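Side-chain contacts in aspartokinase (Synechocystis, PDB 3L76), which probably catalyses the ATP-dependent phosphorylation of aspartate on its beta-carboxyl group, and binds lysine and threonine in pockets formed by its ACT domains: residues G10-T15 / R231-D236; S158-A163 / P215-I220; M202-S207 / A562-K567; A332-L337 / Q345-I350. All blocks are in the same frame, centred on the assembly; numbering follows the deposited sequence.

Overall arrangement
From the N terminus, segment 10-15 comes first, and contact 1 closes on it at 231-236, drawing most of the amino acid kinase domain into one loop. Contact 2 (158-163 with 215-220) opens and closes within that loop, pairing two helices of the same domain. Contact 3 starts at 202-207, inside both loops, but ends only at 562-567, so it crosses contacts 1 and 2 and ties the kinase domain to an ACT domain. It touches contact 2, where L203 packs on P215 and V218. Contact 4 is a short closure within the long span of contact 3, in another ACT domain; its centre lies about 57 Å from that of contact 1.

Contact 1: G10-T15 / R231-D236; sequences GTSVGT and RSSWSD
The hydroxyls of S12 and S233 meet end to end in a hydrogen bond, OG to OG 3.1 Å, in which either could be the donor. Both groups stand beside their own backbone N, with chi1 of -51° in S12 and -46° in S233, and these rotations turn the two oxygens to one another. W234 makes the second link. The far corner of its six-membered ring comes obliquely to the backbone of S12, CH2 lying 3.6 Å from CA of S12. At the ring edge, near its plane, the carbonyl oxygen of T11 is 3.8 Å from CZ2 of W234, while the T11 side chain crosses the indole at about a right angle, with OG1 4.0 Å from CH2 of W234. The 10-15 loop belongs to the KFGGTS signature of aspartokinases, which follows the first strand of the amino acid kinase fold, and the contact brings it to the turn that leaves strand 228-232. In the second shell, a weak bond, 3.3 Å, runs from N of W234 to OG of S232 across the turn, and S232 OG also lies at the edge of the indole, in its plane. The backbone of S233 pairs with T175, and its carbonyl receives R25 of helix 16-31. That helix starts just past the loop, where OG1 of T15, at the N-cap position, bonds to N of R18.

Contact 2: S158-A163 / P215-I220; sequences SAVALA and PRAVEI
V160 is at the centre of the apolar contact, its two methyls reaching from helix 154-166 to different residues of helix 215-224. CG1, anti to the backbone N (chi1 169°), meets the branch methyl of I220, with CG2 of I220 3.3 Å away; the two side chains cross obliquely. The other methyl, CG2 of V160, lies 4.1 Å from CB of A217. A161 adds a small surface next to I220, at the margin of the pair. A second kind of contact is between methyl and carbonyl: CG1 and CG2 of V160 are each 3.7 Å from the backbone O of A217, so the isopropyl group straddles that oxygen. With an alanine here both branches are gone, and a gap would probably open between helix 154-166 and the I220 and A217 side chains of the other helix, the helices being held at this level by little else from these two segments. The segments run nearly parallel, their axes 12° apart and 8.9 Å distant at closest approach, with V160 level with A217. In the amino acid kinase fold, an alpha-beta-alpha sandwich, these helices lead into strands 170-175 and 228-232, which are themselves parallel neighbours in the central sheet. S158 points away from the contact and packs on F136, and L162 packs on V133, both of strand 130-138. Polar bonds do not bridge the two segments: S158 OG bonds within its own helix, to the carbonyl of G154, whereas OE1 of E219 reaches the backbone N of A363 just past strand 348-361.

Contact 3: M202-S207 / A562-K567; sequences MLELAS and ATSEIK. With LYS (lysine), chain E.
A buried carboxylate from the kinase domain, that of E204, reaches into a loop that binds the regulatory amino acid lysine. S564 donates its OG to OE2 of E204 over 3.0 Å, arriving from above the carboxylate, about 60° out of its plane. The same oxygen is also bonded to OG of S392, while OE1 is bonded to N of E393; S392 and E393 belong to a second lysine pocket, so one group touches both sites. K567 passes obliquely across E204 without a salt bridge: its CD is 3.4 Å from OE1, but its NZ stays 4.5 Å from that oxygen. The bend at chi2 (-69°) brings CG of E204 against I566, whose CG1 is 3.6 Å away. A glutamine in its place has no charge, which would probably leave K567 without this nearby opposite charge and force either the S564 and S392 hydroxyls to turn round as acceptors or the E393 N-H to face an NH2 group. Behind S564, its carbonyl O accepts a 2.8 Å bond from NZ of the bound lysine. E204 ends helix 199-204, which rests on helix 215-224 through L203, while E204 and K567 both lean on V533 of strand 520-533.

Contact 4: A332-L337 / Q345-I350; sequences AIAPAL and QEAEII
The flat groups that meet between A334 and A347 are backbone peptides, and each receives a methyl from the other side. CB of A334 comes to the carbonyl O of A347 at a slant to the peptide plane, 3.6 Å away; in return, CB of A347 lies 3.9 Å from the carbonyl O of A334. The methyls themselves stand side by side, CB to CB 4.2 Å, and CB of L337 borders the A347 methyl at 4.4 Å. I349 reaches A334 with its CD1, the tip of a chain bent at chi2 (77°); two conformers were modelled for this residue, so the approach is doubtful in detail. The fold is the beta-alpha-beta-beta-alpha-beta of an ACT domain, and here the chain around the C-terminal part of its second helix packs on the first part of the long strand 348-361, which supplies the last strand of this domain. That strand opens with a G1 beta bulge, in which A347 and E348 both face L276 of strand 271-279; A347 takes the positive phi of the bulge, 45°. N of L337 bonds to O of A334 over 2.7 Å. Just beyond, R338 bonds to the carbonyls of E346, through NE, and A347, through NH2, and S339 OG bonds to OE1 of E346. The side chain of L337, about 8 Å from a bound threonine, also packs on V284 and V278.

Contact 1: G10-T15 / R231-D236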
loop_
_atom_site.group_PDB
_atom_site.type_symbol
_atom_site.label_atom_id
_atom_site.label_comp_id
_atom_site.label_asym_id
_atom_site.label_seq_id
_atom_site.Cartn_x
_atom_site.Cartn_y
_atom_site.Cartn_z
ATOM N N GLY A 10 4.485 -12.717 10.578
ATOM C CA GLY A 10 4.894 -11.385 10.985
ATOM C C GLY A 10 6.164 -11.340 11.810
ATOM O O GLY A 10 7.146 -10.736 11.397
ATOM N N THR A 11 6.148 -11.979 12.974
ATOM C CA THR A 11 7.290 -11.943 13.882
ATOM C C THR A 11 8.581 -12.391 13.216
ATOM O O THR A 11 9.648 -11.846 13.489
ATOM C CB THR A 11 7.053 -12.820 15.116
ATOM O OG1 THR A 11 6.767 -14.161 14.696
ATOM C CG2 THR A 11 5.889 -12.280 15.931
ATOM N N SER A 12 8.477 -13.389 12.346
ATOM C CA SER A 12 9.635 -13.920 11.640
ATOM C C SER A 12 10.270 -12.854 10.752
ATOM O O SER A 12 11.350 -13.051 10.205
ATOM C CB SER A 12 9.226 -15.128 10.794
ATOM O OG SER A 12 8.493 -16.067 11.563
ATOM N N VAL A 13 9.593 -11.717 10.636
ATOM C CA VAL A 13 9.952 -10.672 9.682
ATOM C C VAL A 13 9.808 -9.280 10.316
ATOM O O VAL A 13 9.774 -8.262 9.632
ATOM C CB VAL A 13 9.091 -10.826 8.389
ATOM C CG1 VAL A 13 8.885 -9.509 7.658
ATOM C CG2 VAL A 13 9.709 -11.865 7.472
ATOM N N GLY A 14 9.746 -9.245 11.640
ATOM C CA GLY A 14 9.478 -8.008 12.354
ATOM C C GLY A 14 10.580 -6.971 12.268
ATOM O O GLY A 14 10.320 -5.771 12.366
ATOM N N THR A 15 11.814 -7.433 12.096
ATOM C CA THR A 15 12.962 -6.534 12.052
ATOM C C THR A 15 13.784 -6.795 10.808
ATOM O O THR A 15 13.732 -7.886 10.238
ATOM C CB THR A 15 13.892 -6.710 13.268
ATOM O OG1 THR A 15 14.640 -7.924 13.128
ATOM C CG2 THR A 15 13.094 -6.736 14.563
ATOM N N ARG A 231 7.188 -25.146 11.531
ATOM C CA ARG A 231 8.564 -25.072 12.016
ATOM C C ARG A 231 8.829 -23.707 12.624
ATOM O O ARG A 231 7.958 -22.836 12.616
ATOM C CB ARG A 231 9.556 -25.333 10.877
ATOM C CG ARG A 231 9.598 -26.776 10.402
ATOM C CD ARG A 231 10.005 -26.871 8.938
ATOM N NE ARG A 231 11.426 -27.135 8.741
ATOM C CZ ARG A 231 11.909 -28.235 8.172
ATOM N NH1 ARG A 231 11.081 -29.182 7.741
ATOM N NH2 ARG A 231 13.221 -28.386 8.030
ATOM N N SER A 232 10.033 -23.526 13.159
ATOM C CA SER A 232 10.437 -22.243 13.717
ATOM C C SER A 232 11.555 -21.636 12.899
ATOM O O SER A 232 12.392 -22.356 12.361
ATOM C CB SER A 232 10.917 -22.400 15.149
ATOM O OG SER A 232 11.499 -21.187 15.585
ATOM N N SER A 233 11.570 -20.305 12.830
ATOM C CA SER A 233 12.566 -19.563 12.058
ATOM C C SER A 233 13.903 -19.444 12.785
ATOM O O SER A 233 14.955 -19.404 12.156
ATOM C CB SER A 233 12.044 -18.163 11.731
ATOM O OG SER A 233 10.711 -18.213 11.259
ATOM N N TRP A 234 13.855 -19.386 14.113
ATOM C CA TRP A 234 15.056 -19.221 14.926
ATOM C C TRP A 234 15.708 -20.564 15.237
ATOM O O TRP A 234 16.419 -20.708 16.229
ATOM C CB TRP A 234 14.710 -18.498 16.227
ATOM C CG TRP A 234 14.174 -17.113 16.017
ATOM C CD1 TRP A 234 14.846 -15.936 16.192
ATOM C CD2 TRP A 234 12.856 -16.760 15.583
ATOM N NE1 TRP A 234 14.027 -14.874 15.897
ATOM C CE2 TRP A 234 12.798 -15.354 15.520
ATOM C CE3 TRP A 234 11.719 -17.497 15.240
ATOM C CZ2 TRP A 234 11.648 -14.671 15.131
ATOM C CZ3 TRP A 234 10.582 -16.818 14.851
ATOM C CH2 TRP A 234 10.553 -15.420 14.802
ATOM N N SER A 235 15.466 -21.541 14.373
ATOM C CA SER A 235 15.890 -22.910 14.615
ATOM C C SER A 235 16.028 -23.652 13.294
ATOM O O SER A 235 15.525 -23.206 12.265
ATOM C CB SER A 235 14.867 -23.618 15.516
ATOM O OG SER A 235 14.993 -25.030 15.467
ATOM N N ASP A 236 16.722 -24.781 13.318
ATOM C CA ASP A 236 16.732 -25.665 12.163
ATOM C C ASP A 236 16.150 -27.039 12.524
ATOM O O ASP A 236 16.387 -28.038 11.841
ATOM C CB ASP A 236 18.135 -25.762 11.556
ATOM C CG ASP A 236 18.521 -24.506 10.778
ATOM O OD1 ASP A 236 19.231 -23.642 11.337
ATOM O OD2 ASP A 236 18.109 -24.376 9.607
#

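Contact 2: S158-A163 / P215-I220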
loop_
_atom_site.group_PDB
_atom_site.type_symbol
_atom_site.label_atom_id
_atom_site.label_comp_id
_atom_site.label_asym_id
_atom_site.label_seq_id
_atom_site.Cartn_x
_atom_site.Cartn_y
_atom_site.Cartn_z
ATOM N N SER A 158 -3.269 -18.709 1.574
ATOM C CA SER A 158 -2.653 -18.403 0.288
ATOM C C SER A 158 -1.567 -19.420 0.017
ATOM O O SER A 158 -1.489 -19.982 -1.066
ATOM C CB SER A 158 -2.060 -16.991 0.266
ATOM O OG SER A 158 -3.072 -16.004 0.375
ATOM N N ALA A 159 -0.737 -19.665 1.023
ATOM C CA ALA A 159 0.402 -20.560 0.866
ATOM C C ALA A 159 -0.032 -21.952 0.438
ATOM O O ALA A 159 0.487 -22.512 -0.530
ATOM C CB ALA A 159 1.201 -20.629 2.147
ATOM N N VAL A 160 -0.984 -22.514 1.169
ATOM C CA VAL A 160 -1.487 -23.839 0.849
ATOM C C VAL A 160 -2.143 -23.870 -0.528
ATOM O O VAL A 160 -1.831 -24.744 -1.334
ATOM C CB VAL A 160 -2.449 -24.382 1.946
ATOM C CG1 VAL A 160 -3.151 -25.630 1.458
ATOM C CG2 VAL A 160 -1.682 -24.681 3.234
ATOM N N ALA A 161 -3.046 -22.926 -0.796
ATOM C CA ALA A 161 -3.675 -22.809 -2.122
ATOM C C ALA A 161 -2.645 -22.754 -3.253
ATOM O O ALA A 161 -2.869 -23.292 -4.335
ATOM C CB ALA A 161 -4.583 -21.596 -2.185
ATOM N N LEU A 162 -1.508 -22.114 -2.989
ATOM C CA LEU A 162 -0.458 -21.971 -3.987
ATOM C C LEU A 162 0.233 -23.292 -4.206
ATOM O O LEU A 162 0.418 -23.711 -5.342
ATOM C CB LEU A 162 0.563 -20.911 -3.562
ATOM C CG LEU A 162 0.228 -19.487 -3.981
ATOM C CD1 LEU A 162 1.159 -18.519 -3.307
ATOM C CD2 LEU A 162 0.309 -19.364 -5.488
ATOM N N ALA A 163 0.625 -23.941 -3.112
ATOM C CA ALA A 163 1.248 -25.258 -3.186
ATOM C C ALA A 163 0.341 -26.229 -3.936
ATOM O O ALA A 163 0.818 -27.042 -4.725
ATOM C CB ALA A 163 1.584 -25.789 -1.790
ATOM N N PRO A 215 -7.034 -22.994 10.719
ATOM C CA PRO A 215 -7.756 -24.231 10.399
ATOM C C PRO A 215 -8.140 -24.375 8.922
ATOM O O PRO A 215 -8.025 -25.486 8.386
ATOM C CB PRO A 215 -9.003 -24.145 11.294
ATOM C CG PRO A 215 -8.505 -23.436 12.497
ATOM C CD PRO A 215 -7.504 -22.410 11.991
ATOM N N ARG A 216 -8.572 -23.289 8.279
ATOM C CA ARG A 216 -9.001 -23.338 6.879
ATOM C C ARG A 216 -7.885 -23.849 5.976
ATOM O O ARG A 216 -8.134 -24.526 4.977
ATOM C CB ARG A 216 -9.501 -21.972 6.397
ATOM C CG ARG A 216 -9.870 -21.913 4.907
ATOM C CD ARG A 216 -11.330 -21.538 4.707
ATOM N NE ARG A 216 -11.817 -20.722 5.817
ATOM C CZ ARG A 216 -13.097 -20.436 6.040
ATOM N NH1 ARG A 216 -14.042 -20.882 5.221
ATOM N NH2 ARG A 216 -13.435 -19.691 7.085
ATOM N N ALA A 217 -6.651 -23.528 6.346
ATOM C CA ALA A 217 -5.490 -23.909 5.559
ATOM C C ALA A 217 -5.109 -25.387 5.734
ATOM O O ALA A 217 -4.756 -26.084 4.765
ATOM C CB ALA A 217 -4.317 -23.000 5.897
ATOM N N VAL A 218 -5.170 -25.873 6.966
ATOM C CA VAL A 218 -4.918 -27.290 7.185
ATOM C C VAL A 218 -5.985 -28.135 6.479
ATOM O O VAL A 218 -5.685 -29.213 5.974
ATOM C CB VAL A 218 -4.751 -27.647 8.686
ATOM C CG1 VAL A 218 -5.731 -26.891 9.516
ATOM C CG2 VAL A 218 -4.916 -29.135 8.902
ATOM N N GLU A 219 -7.209 -27.610 6.405
ATOM C CA GLU A 219 -8.299 -28.282 5.714
ATOM C C GLU A 219 -8.128 -28.275 4.191
ATOM O O GLU A 219 -8.521 -29.221 3.502
ATOM C CB GLU A 219 -9.641 -27.670 6.112
ATOM C CG GLU A 219 -10.847 -28.165 5.304
ATOM C CD GLU A 219 -12.142 -27.594 5.848
ATOM O OE1 GLU A 219 -12.707 -28.184 6.807
ATOM O OE2 GLU A 219 -12.575 -26.539 5.338
ATOM N N ILE A 220 -7.549 -27.208 3.656
ATOM C CA ILE A 220 -7.262 -27.168 2.223
ATOM C C ILE A 220 -6.161 -28.175 1.924
ATOM O O ILE A 220 -6.287 -28.958 0.992
ATOM C CB ILE A 220 -6.897 -25.759 1.744
ATOM C CG1 ILE A 220 -8.159 -24.898 1.671
ATOM C CG2 ILE A 220 -6.259 -25.806 0.365
ATOM C CD1 ILE A 220 -7.856 -23.422 1.696
#

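Contact 3: M202-S207 / A562-K567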
loop_
_atom_site.group_PDB
_atom_site.type_symbol
_atom_site.label_atom_id
_atom_site.label_comp_id
_atom_site.label_asym_id
_atom_site.label_seq_id
_atom_site.Cartn_x
_atom_site.Cartn_y
_atom_site.Cartn_z
ATOM N N MET A 202 -5.513 -32.026 13.760
ATOM C CA MET A 202 -5.120 -30.631 13.895
ATOM C C MET A 202 -6.360 -29.761 13.922
ATOM O O MET A 202 -6.426 -28.773 14.651
ATOM C CB MET A 202 -4.203 -30.223 12.745
ATOM C CG MET A 202 -3.606 -28.814 12.867
ATOM S SD MET A 202 -2.526 -28.612 14.289
ATOM C CE MET A 202 -3.479 -27.481 15.304
ATOM N N LEU A 203 -7.346 -30.143 13.123
ATOM C CA LEU A 203 -8.613 -29.433 13.095
ATOM C C LEU A 203 -9.373 -29.586 14.418
ATOM O O LEU A 203 -9.861 -28.610 14.972
ATOM C CB LEU A 203 -9.469 -29.899 11.910
ATOM C CG LEU A 203 -8.951 -29.510 10.513
ATOM C CD1 LEU A 203 -9.737 -30.180 9.397
ATOM C CD2 LEU A 203 -8.986 -28.006 10.317
ATOM N N GLU A 204 -9.458 -30.804 14.937
ATOM C CA GLU A 204 -10.172 -31.005 16.196
ATOM C C GLU A 204 -9.419 -30.370 17.363
ATOM O O GLU A 204 -10.019 -30.042 18.380
ATOM C CB GLU A 204 -10.457 -32.487 16.469
ATOM C CG GLU A 204 -11.541 -33.098 15.585
ATOM C CD GLU A 204 -12.944 -32.567 15.887
ATOM O OE1 GLU A 204 -13.082 -31.568 16.616
ATOM O OE2 GLU A 204 -13.925 -33.137 15.370
ATOM N N LEU A 205 -8.110 -30.186 17.200
ATOM C CA LEU A 205 -7.284 -29.550 18.226
ATOM C C LEU A 205 -6.905 -28.129 17.805
ATOM O O LEU A 205 -5.844 -27.626 18.171
ATOM C CB LEU A 205 -6.017 -30.374 18.507
ATOM C CG LEU A 205 -6.199 -31.732 19.201
ATOM C CD1 LEU A 205 -5.009 -32.678 18.981
ATOM C CD2 LEU A 205 -6.483 -31.552 20.692
ATOM N N ALA A 206 -7.779 -27.491 17.036
ATOM C CA ALA A 206 -7.554 -26.124 16.559
ATOM C C ALA A 206 -6.897 -25.206 17.585
ATOM O O ALA A 206 -5.999 -24.433 17.252
ATOM C CB ALA A 206 -8.851 -25.511 16.081
ATOM N N SER A 207 -7.352 -25.285 18.827
ATOM C CA SER A 207 -6.835 -24.428 19.888
ATOM C C SER A 207 -5.334 -24.623 20.120
ATOM O O SER A 207 -4.634 -23.679 20.479
ATOM C CB SER A 207 -7.602 -24.662 21.199
ATOM O OG SER A 207 -7.136 -25.823 21.866
ATOM N N ALA A 562 -19.725 -34.867 25.126
ATOM C CA ALA A 562 -20.026 -34.710 23.698
ATOM C C ALA A 562 -18.884 -35.219 22.822
ATOM O O ALA A 562 -17.713 -35.155 23.184
ATOM C CB ALA A 562 -20.366 -33.260 23.352
ATOM N N THR A 563 -19.225 -35.702 21.644
ATOM C CA THR A 563 -18.273 -36.510 20.913
ATOM C C THR A 563 -18.252 -36.221 19.400
ATOM O O THR A 563 -19.213 -35.694 18.839
ATOM C CB THR A 563 -18.571 -37.996 21.222
ATOM O OG1 THR A 563 -17.420 -38.626 21.794
ATOM C CG2 THR A 563 -19.046 -38.726 20.018
ATOM N N SER A 564 -17.121 -36.499 18.765
ATOM C CA SER A 564 -17.095 -36.800 17.330
ATOM C C SER A 564 -16.305 -38.098 17.182
ATOM O O SER A 564 -15.951 -38.720 18.178
ATOM C CB SER A 564 -16.485 -35.661 16.507
ATOM O OG SER A 564 -15.094 -35.559 16.695
ATOM N N GLU A 565 -16.026 -38.533 15.966
ATOM C CA GLU A 565 -15.270 -39.780 15.816
ATOM C C GLU A 565 -13.872 -39.724 16.440
ATOM O O GLU A 565 -13.306 -40.756 16.773
ATOM C CB GLU A 565 -15.154 -40.194 14.345
ATOM C CG GLU A 565 -16.482 -40.305 13.601
ATOM C CD GLU A 565 -17.033 -38.961 13.209
ATOM O OE1 GLU A 565 -16.338 -37.948 13.435
ATOM O OE2 GLU A 565 -18.149 -38.924 12.659
ATOM N N ILE A 566 -13.308 -38.529 16.595
ATOM C CA ILE A 566 -11.924 -38.417 17.061
ATOM C C ILE A 566 -11.725 -37.418 18.200
ATOM O O ILE A 566 -10.600 -37.182 18.632
ATOM C CB ILE A 566 -10.935 -38.080 15.885
ATOM C CG1 ILE A 566 -11.068 -36.624 15.435
ATOM C CG2 ILE A 566 -11.158 -39.018 14.694
ATOM C CD1 ILE A 566 -10.102 -36.253 14.314
ATOM N N LYS A 567 -12.818 -36.834 18.678
ATOM C CA LYS A 567 -12.765 -35.901 19.806
ATOM C C LYS A 567 -13.783 -36.278 20.865
ATOM O O LYS A 567 -14.950 -36.493 20.548
ATOM C CB LYS A 567 -13.037 -34.463 19.359
ATOM C CG LYS A 567 -12.806 -33.437 20.458
ATOM C CD LYS A 567 -12.980 -31.988 19.958
ATOM C CE LYS A 567 -12.228 -30.990 20.853
ATOM N NZ LYS A 567 -12.725 -29.608 20.664
HETATM N N LYS E . -14.381 -45.440 19.740
HETATM C CA LYS E . -13.773 -45.059 21.007
HETATM C C LYS E . -14.252 -46.000 22.121
HETATM O O LYS E . -15.098 -46.880 21.895
HETATM C CB LYS E . -14.073 -43.593 21.348
HETATM C CG LYS E . -15.571 -43.217 21.376
HETATM C CD LYS E . -15.764 -41.727 21.727
HETATM C CE LYS E . -15.451 -40.816 20.542
HETATM N NZ LYS E . -16.251 -41.223 19.332
HETATM O OXT LYS E . -13.788 -45.920 23.261
#

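Contact 4: A332-L337 / Q345-I350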
loop_
_atom_site.group_PDB
_atom_site.type_symbol
_atom_site.label_atom_id
_atom_site.label_comp_id
_atom_site.label_asym_id
_atom_site.label_seq_id
_atom_site.Cartn_x
_atom_site.Cartn_y
_atom_site.Cartn_z
ATOM N N ALA A 332 -26.450 -55.492 32.158
ATOM C CA ALA A 332 -25.832 -56.231 33.253
ATOM C C ALA A 332 -25.041 -55.344 34.223
ATOM O O ALA A 332 -24.975 -55.619 35.417
ATOM C CB ALA A 332 -24.962 -57.351 32.706
ATOM N N ILE A 333 -24.437 -54.286 33.705
ATOM C CA ILE A 333 -23.751 -53.320 34.554
ATOM C C ILE A 333 -24.752 -52.493 35.368
ATOM O O ILE A 333 -24.520 -52.183 36.538
ATOM C CB ILE A 333 -22.921 -52.342 33.722
ATOM C CG1 ILE A 333 -22.096 -53.093 32.678
ATOM C CG2 ILE A 333 -22.037 -51.505 34.628
ATOM C CD1 ILE A 333 -21.492 -52.186 31.637
ATOM N N ALA A 334 -25.868 -52.146 34.735
ATOM C CA ALA A 334 -26.859 -51.244 35.322
ATOM C C ALA A 334 -27.195 -51.472 36.808
ATOM O O ALA A 334 -27.116 -50.540 37.604
ATOM C CB ALA A 334 -28.147 -51.216 34.468
ATOM N N PRO A 335 -27.599 -52.697 37.183
ATOM C CA PRO A 335 -27.974 -52.919 38.588
ATOM C C PRO A 335 -26.899 -52.462 39.580
ATOM O O PRO A 335 -27.222 -51.995 40.669
ATOM C CB PRO A 335 -28.177 -54.435 38.662
ATOM C CG PRO A 335 -28.580 -54.810 37.279
ATOM C CD PRO A 335 -27.785 -53.910 36.365
ATOM N N ALA A 336 -25.638 -52.566 39.189
ATOM C CA ALA A 336 -24.536 -52.111 40.034
ATOM C C ALA A 336 -24.510 -50.596 40.247
ATOM O O ALA A 336 -23.779 -50.113 41.106
ATOM C CB ALA A 336 -23.199 -52.582 39.467
ATOM N N LEU A 337 -25.285 -49.847 39.465
ATOM C CA LEU A 337 -25.348 -48.390 39.630
ATOM C C LEU A 337 -26.543 -47.954 40.487
ATOM O O LEU A 337 -26.825 -46.764 40.602
ATOM C CB LEU A 337 -25.420 -47.695 38.268
ATOM C CG LEU A 337 -24.193 -47.282 37.440
ATOM C CD1 LEU A 337 -22.898 -47.909 37.907
ATOM C CD2 LEU A 337 -24.431 -47.562 35.957
ATOM N N GLN A 345 -37.007 -47.368 39.258
ATOM C CA GLN A 345 -36.737 -45.965 38.904
ATOM C C GLN A 345 -35.262 -45.578 38.831
ATOM O O GLN A 345 -34.928 -44.417 39.047
ATOM C CB GLN A 345 -37.419 -45.012 39.886
ATOM C CG GLN A 345 -38.929 -45.146 39.984
ATOM C CD GLN A 345 -39.475 -44.395 41.183
ATOM O OE1 GLN A 345 -38.709 -43.888 41.997
ATOM N NE2 GLN A 345 -40.795 -44.326 41.302
ATOM N N GLU A 346 -34.391 -46.535 38.532
ATOM C CA GLU A 346 -32.957 -46.283 38.497
ATOM C C GLU A 346 -32.263 -47.052 37.387
ATOM O O GLU A 346 -32.486 -48.245 37.222
ATOM C CB GLU A 346 -32.315 -46.682 39.823
ATOM C CG GLU A 346 -32.903 -45.980 41.000
ATOM C CD GLU A 346 -32.244 -46.373 42.305
ATOM O OE1 GLU A 346 -32.888 -46.181 43.352
ATOM O OE2 GLU A 346 -31.098 -46.874 42.290
ATOM N N ALA A 347 -31.408 -46.364 36.641
ATOM C CA ALA A 347 -30.553 -47.016 35.661
ATOM C C ALA A 347 -31.298 -48.046 34.800
ATOM O O ALA A 347 -31.075 -49.244 34.927
ATOM C CB ALA A 347 -29.388 -47.665 36.371
ATOM N N GLU A 348 -32.177 -47.566 33.929
ATOM C CA GLU A 348 -33.001 -48.400 33.058
ATOM C C GLU A 348 -32.453 -48.274 31.642
ATOM O O GLU A 348 -31.996 -47.201 31.246
ATOM C CB GLU A 348 -34.458 -47.933 33.143
ATOM C CG GLU A 348 -35.338 -48.256 31.944
ATOM C CD GLU A 348 -36.583 -47.377 31.886
ATOM O OE1 GLU A 348 -37.440 -47.629 31.010
ATOM O OE2 GLU A 348 -36.693 -46.437 32.710
ATOM N N ILE A 349 -32.482 -49.363 30.884
ATOM C CA ILE A 349 -31.871 -49.381 29.565
ATOM C C ILE A 349 -32.913 -49.302 28.444
ATOM O O ILE A 349 -33.956 -49.959 28.512
ATOM C CB ILE A 349 -30.963 -50.616 29.400
ATOM C CG1 ILE A 349 -29.874 -50.611 30.474
ATOM C CG2 ILE A 349 -30.341 -50.666 28.013
ATOM C CD1 ILE A 349 -30.372 -51.057 31.848
ATOM N N ILE A 350 -32.633 -48.473 27.430
ATOM C CA ILE A 350 -33.458 -48.430 26.226
ATOM C C ILE A 350 -32.556 -48.533 25.015
ATOM O O ILE A 350 -31.338 -48.367 25.112
ATOM C CB ILE A 350 -34.340 -47.179 26.133
ATOM C CG1 ILE A 350 -33.483 -45.946 25.803
ATOM C CG2 ILE A 350 -35.177 -47.026 27.405
ATOM C CD1 ILE A 350 -34.157 -44.619 26.078
#